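PDB 7KFF: tRNA (guanine-N(1)-)-methyltransferase from Corynebacterium diphtheriae, which catalyses the transfer of a methyl group from S-adenosyl-L-methionine to N1 of a guanine in tRNA, probably guanine 37 next to the anticodon. Local coordinates for residues 34-39 with 216-221; 44-49 with 209-214. All blocks are in the same frame, centred on the assembly; numbering follows the deposited sequence.

Contact 1: residues 34-39 with 216-221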
loop_
_atom_site.group_PDB
_atom_site.type_symbol
_atom_site.label_atom_id
_atom_site.label_comp_id
_atom_site.label_asym_id
_atom_site.label_seq_id
_atom_site.Cartn_x
_atom_site.Cartn_y
_atom_site.Cartn_z
ATOM N N HIS A 34 -6.518 15.625 4.089
ATOM C CA HIS A 34 -7.805 15.398 3.459
ATOM C C HIS A 34 -8.574 14.323 4.203
ATOM O O HIS A 34 -8.022 13.561 4.995
ATOM C CB HIS A 34 -7.611 14.929 2.014
ATOM C CG HIS A 34 -7.040 15.982 1.130
ATOM N ND1 HIS A 34 -6.311 15.700 -0.010
ATOM C CD2 HIS A 34 -7.103 17.329 1.216
ATOM C CE1 HIS A 34 -5.922 16.835 -0.565
ATOM N NE2 HIS A 34 -6.398 17.836 0.151
ATOM N N ALA A 35 -9.880 14.293 3.950
ATOM C CA ALA A 35 -10.770 13.223 4.422
ATOM C C ALA A 35 -10.567 13.018 5.925
ATOM O O ALA A 35 -10.504 14.002 6.677
ATOM C CB ALA A 35 -10.607 11.979 3.552
ATOM N N LEU A 36 -10.462 11.769 6.399
ATOM C CA LEU A 36 -10.570 11.495 7.827
ATOM C C LEU A 36 -9.364 12.012 8.608
ATOM O O LEU A 36 -9.510 12.461 9.748
ATOM C CB LEU A 36 -10.767 10.002 8.047
ATOM C CG LEU A 36 -11.288 9.592 9.409
ATOM C CD1 LEU A 36 -12.711 10.177 9.570
ATOM C CD2 LEU A 36 -11.294 8.090 9.575
ATOM N N LEU A 37 -8.158 11.945 8.031
ATOM C CA LEU A 37 -7.002 12.483 8.746
ATOM C C LEU A 37 -7.103 13.995 8.905
ATOM O O LEU A 37 -6.703 14.538 9.938
ATOM C CB LEU A 37 -5.682 12.067 8.093
ATOM C CG LEU A 37 -5.111 10.739 8.614
ATOM C CD1 LEU A 37 -6.007 9.575 8.360
ATOM C CD2 LEU A 37 -3.729 10.508 8.014
ATOM N N GLY A 38 -7.658 14.691 7.916
ATOM C CA GLY A 38 -7.914 16.114 8.094
ATOM C C GLY A 38 -8.869 16.381 9.247
ATOM O O GLY A 38 -8.662 17.309 10.043
ATOM N N LYS A 39 -9.886 15.519 9.395
ATOM C CA LYS A 39 -10.817 15.631 10.514
ATOM C C LYS A 39 -10.101 15.364 11.827
ATOM O O LYS A 39 -10.366 16.022 12.840
ATOM C CB LYS A 39 -11.944 14.609 10.369
ATOM C CG LYS A 39 -13.144 14.978 9.525
ATOM C CD LYS A 39 -12.803 15.871 8.376
ATOM C CE LYS A 39 -13.055 17.316 8.753
ATOM N NZ LYS A 39 -12.181 18.268 8.004
ATOM N N GLY A 216 -11.586 8.340 18.524
ATOM C CA GLY A 216 -12.145 9.589 18.071
ATOM C C GLY A 216 -12.025 9.846 16.580
ATOM O O GLY A 216 -12.720 10.734 16.060
ATOM N N VAL A 217 -11.155 9.110 15.880
ATOM C CA VAL A 217 -10.890 9.414 14.476
ATOM C C VAL A 217 -11.979 8.860 13.567
ATOM O O VAL A 217 -12.505 9.574 12.702
ATOM C CB VAL A 217 -9.495 8.905 14.082
ATOM C CG1 VAL A 217 -9.300 9.009 12.573
ATOM C CG2 VAL A 217 -8.428 9.709 14.829
ATOM N N LEU A 218 -12.341 7.585 13.741
ATOM C CA LEU A 218 -13.375 6.995 12.893
ATOM C C LEU A 218 -14.758 7.552 13.200
ATOM O O LEU A 218 -15.618 7.583 12.313
ATOM C CB LEU A 218 -13.378 5.473 13.026
ATOM C CG LEU A 218 -12.279 4.776 12.222
ATOM C CD1 LEU A 218 -12.106 3.333 12.682
ATOM C CD2 LEU A 218 -12.580 4.816 10.725
ATOM N N GLY A 219 -15.000 7.978 14.433
ATOM C CA GLY A 219 -16.281 8.540 14.798
ATOM C C GLY A 219 -17.307 7.476 15.143
ATOM O O GLY A 219 -17.153 6.286 14.865
ATOM N N ASN A 220 -18.406 7.940 15.744
ATOM C CA ASN A 220 -19.380 7.036 16.346
ATOM C C ASN A 220 -19.869 5.950 15.390
ATOM O O ASN A 220 -20.276 4.873 15.842
ATOM C CB ASN A 220 -20.555 7.857 16.890
ATOM C CG ASN A 220 -21.101 8.851 15.871
ATOM O OD1 ASN A 220 -21.280 8.519 14.699
ATOM N ND2 ASN A 220 -21.358 10.078 16.316
ATOM N N THR A 221 -19.815 6.190 14.076
ATOM C CA THR A 221 -20.473 5.300 13.123
ATOM C C THR A 221 -19.573 4.206 12.559
ATOM O O THR A 221 -20.091 3.178 12.108
ATOM C CB THR A 221 -21.050 6.105 11.947
ATOM O OG1 THR A 221 -21.985 7.075 12.435
ATOM C CG2 THR A 221 -21.749 5.180 10.948
HETATM O O HOH W 1 -11.363 12.094 12.073
#
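Leu36, in the first turn of helix 35-42 of the knotted SPOUT domain, packs against Val217 and Leu218 in the loop that follows helix 200-211, and so offers a worked example of one leucine joining two parts of the fold that are far apart in sequence. The branch of Leu36 gathers around a backbone carbonyl: CD1 comes within 3.2 Å of Val217 O, a short approach for a methyl group, while CG of Leu36 is 3.5 Å from the same Val217 O. The second methyl stays farther from this oxygen and also meets apolar side chains. Leu36 CD2 lies 3.7 Å from Val217 CG1, the two side chains running at a slant to each other, and 3.7 Å from Leu218 CD2, where they cross nearly at right angles. Leu36 reaches this far because its CG stands anti to the backbone N (chi1 -163°), extending a side chain that already sets out toward the loop. Leu218 sets out away from the helix, yet its terminal methyl swings back to meet it; its side chain is about 8 Å from a bound S-adenosyl-L-homocysteine.

The polar atoms are joined through water. One water molecule donates to Leu36 O at 3.0 Å and to Val217 O at 2.8 Å, spending both hydrogens on the two carbonyls. Just before Val217, Gly216 O accepts a hydrogen bond from Lys43 NZ, a second tie, to the residue just after helix 35-42. Leu36 also packs on Ile197 of the second subunit, which places the contact beside the dimer interface.

Methyl groups and water thus share one carbonyl: Val217 O is crowded by the Leu36 branch and hydrated at the same time, and the backbones are coupled through solvent rather than by a direct bond.

Contact 2: residues 44-49 with 209-214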
loop_
_atom_site.group_PDB
_atom_site.type_symbol
_atom_site.label_atom_id
_atom_site.label_comp_id
_atom_site.label_asym_id
_atom_site.label_seq_id
_atom_site.Cartn_x
_atom_site.Cartn_y
_atom_site.Cartn_z
ATOM N N ASP A 44 -7.736 17.765 17.176
ATOM C CA ASP A 44 -6.500 17.775 17.958
ATOM C C ASP A 44 -5.997 16.365 18.276
ATOM O O ASP A 44 -5.340 16.147 19.294
ATOM C CB ASP A 44 -6.628 18.584 19.254
ATOM C CG ASP A 44 -6.355 20.067 19.070
ATOM O OD1 ASP A 44 -5.608 20.458 18.135
ATOM O OD2 ASP A 44 -6.865 20.836 19.898
ATOM N N LEU A 45 -6.275 15.397 17.405
ATOM C CA LEU A 45 -5.804 14.027 17.574
ATOM C C LEU A 45 -4.561 13.742 16.747
ATOM O O LEU A 45 -3.912 12.714 16.958
ATOM C CB LEU A 45 -6.924 13.049 17.183
ATOM C CG LEU A 45 -8.201 13.140 18.026
ATOM C CD1 LEU A 45 -9.286 12.261 17.435
ATOM C CD2 LEU A 45 -7.888 12.730 19.451
ATOM N N LEU A 46 -4.219 14.643 15.831
ATOM C CA LEU A 46 -3.126 14.426 14.897
ATOM C C LEU A 46 -2.470 15.766 14.617
ATOM O O LEU A 46 -3.159 16.778 14.496
ATOM C CB LEU A 46 -3.662 13.819 13.602
ATOM C CG LEU A 46 -2.644 13.483 12.518
ATOM C CD1 LEU A 46 -1.691 12.395 12.979
ATOM C CD2 LEU A 46 -3.325 13.084 11.229
ATOM N N SER A 47 -1.143 15.747 14.494
ATOM C CA SER A 47 -0.344 16.899 14.112
ATOM C C SER A 47 0.596 16.414 13.023
ATOM O O SER A 47 1.222 15.361 13.178
ATOM C CB SER A 47 0.441 17.404 15.313
ATOM O OG SER A 47 1.228 18.523 15.000
ATOM N N VAL A 48 0.696 17.161 11.923
ATOM C CA VAL A 48 1.466 16.726 10.764
ATOM C C VAL A 48 2.473 17.792 10.370
ATOM O O VAL A 48 2.105 18.959 10.146
ATOM C CB VAL A 48 0.549 16.424 9.569
ATOM C CG1 VAL A 48 1.351 16.094 8.329
ATOM C CG2 VAL A 48 -0.441 15.319 9.931
ATOM N N GLY A 49 3.730 17.368 10.231
ATOM C CA GLY A 49 4.768 18.184 9.639
ATOM C C GLY A 49 5.370 17.499 8.426
ATOM O O GLY A 49 5.751 16.334 8.507
ATOM N N ALA A 209 -3.750 3.506 8.181
ATOM C CA ALA A 209 -3.959 2.313 8.990
ATOM C C ALA A 209 -3.699 2.567 10.464
ATOM O O ALA A 209 -4.353 1.968 11.323
ATOM C CB ALA A 209 -3.090 1.179 8.475
ATOM N N VAL A 210 -2.749 3.445 10.776
ATOM C CA VAL A 210 -2.421 3.774 12.161
ATOM C C VAL A 210 -3.411 4.774 12.743
ATOM O O VAL A 210 -3.938 4.568 13.840
ATOM C CB VAL A 210 -0.978 4.311 12.231
ATOM C CG1 VAL A 210 -0.655 4.869 13.608
ATOM C CG2 VAL A 210 0.002 3.196 11.850
ATOM N N VAL A 211 -3.648 5.885 12.044
ATOM C CA VAL A 211 -4.446 6.957 12.636
ATOM C C VAL A 211 -5.889 6.523 12.835
ATOM O O VAL A 211 -6.545 6.980 13.778
ATOM C CB VAL A 211 -4.301 8.251 11.808
ATOM C CG1 VAL A 211 -5.272 9.319 12.296
ATOM C CG2 VAL A 211 -2.844 8.759 11.847
ATOM N N ARG A 212 -6.408 5.651 11.979
ATOM C CA ARG A 212 -7.785 5.211 12.173
ATOM C C ARG A 212 -7.977 4.419 13.462
ATOM O O ARG A 212 -9.125 4.210 13.869
ATOM C CB ARG A 212 -8.300 4.410 10.990
ATOM C CG ARG A 212 -7.683 3.053 10.842
ATOM C CD ARG A 212 -8.212 2.296 9.621
ATOM N NE ARG A 212 -9.577 1.783 9.730
ATOM C CZ ARG A 212 -9.921 0.651 10.343
ATOM N NH1 ARG A 212 -9.027 -0.089 10.960
ATOM N NH2 ARG A 212 -11.180 0.265 10.334
ATOM N N LEU A 213 -6.906 3.983 14.108
ATOM C CA LEU A 213 -6.974 3.275 15.380
ATOM C C LEU A 213 -6.876 4.205 16.584
ATOM O O LEU A 213 -6.944 3.729 17.727
ATOM C CB LEU A 213 -5.895 2.199 15.439
ATOM C CG LEU A 213 -5.978 1.169 14.337
ATOM C CD1 LEU A 213 -4.812 0.208 14.421
ATOM C CD2 LEU A 213 -7.311 0.416 14.329
ATOM N N ILE A 214 -6.730 5.507 16.364
ATOM C CA ILE A 214 -6.747 6.468 17.469
ATOM C C ILE A 214 -8.198 6.733 17.851
ATOM O O ILE A 214 -8.998 7.119 16.981
ATOM C CB ILE A 214 -6.049 7.768 17.056
ATOM C CG1 ILE A 214 -4.582 7.492 16.717
ATOM C CG2 ILE A 214 -6.182 8.826 18.154
ATOM C CD1 ILE A 214 -3.819 8.698 16.267
#
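Leu46 and Val211 make the tighter part of this contact, between the start of 46-52, an edge strand of the parallel sheet within this chain, and the last part of helix 200-211. Leu46 CD1 meets Val211 CG2 at 4.0 Å, the side chains crossing almost perpendicularly. A chi1 of -178° extends Leu46 toward the helix, and this buried side chain also packs on Leu37, Ala40 and Ile41 of helix 35-42 and on Leu19 of the neighbouring strand 17-23.

Toward the surface the fit slackens. Leu45 and Ile214 are both partly exposed, and their side chains come no nearer than 4.4 Å, from Leu45 CB to Ile214 CG2; the end of the isoleucine, CD1, instead approaches Leu45 O at 4.1 Å. A type I turn from Val211 to Ile214, closed by a bond of 3.0 Å from Ile214 N to Val211 O, brings Ile214 round to this position, and Met17 packs against it as well. On the other segment, Leu45 belongs to the Schellman motif that ends helix 35-42: its N bonds to Ala40 O, with Asp44, at positive phi, as the C-prime residue.

Between the two segments the side-chain pairs are aliphatic, with one methyl resting near a carbonyl, which implies shape-dependent packing with little directional constraint.

The two contacts, whose centres are 9 Å apart, tie helix 35-42 and strand 46-52, consecutive in the chain, to helix 200-211 and the loop beyond it. Contact 2 is nested within the loop that contact 1 closes, and the two touch at several points, among them Leu218 CD1 with Arg212 O at 3.3 Å and Val217 CG2 with Leu45 CD1 at 3.7 Å. Both are partly buried, but contact 2 has the more enclosed centre, next to the parallel sheet, and rests on aliphatic side chains. Contact 1 lies farther from the centre of the chain and combines methyl packing with a water bridge between carbonyls. Both adjoin the second subunit.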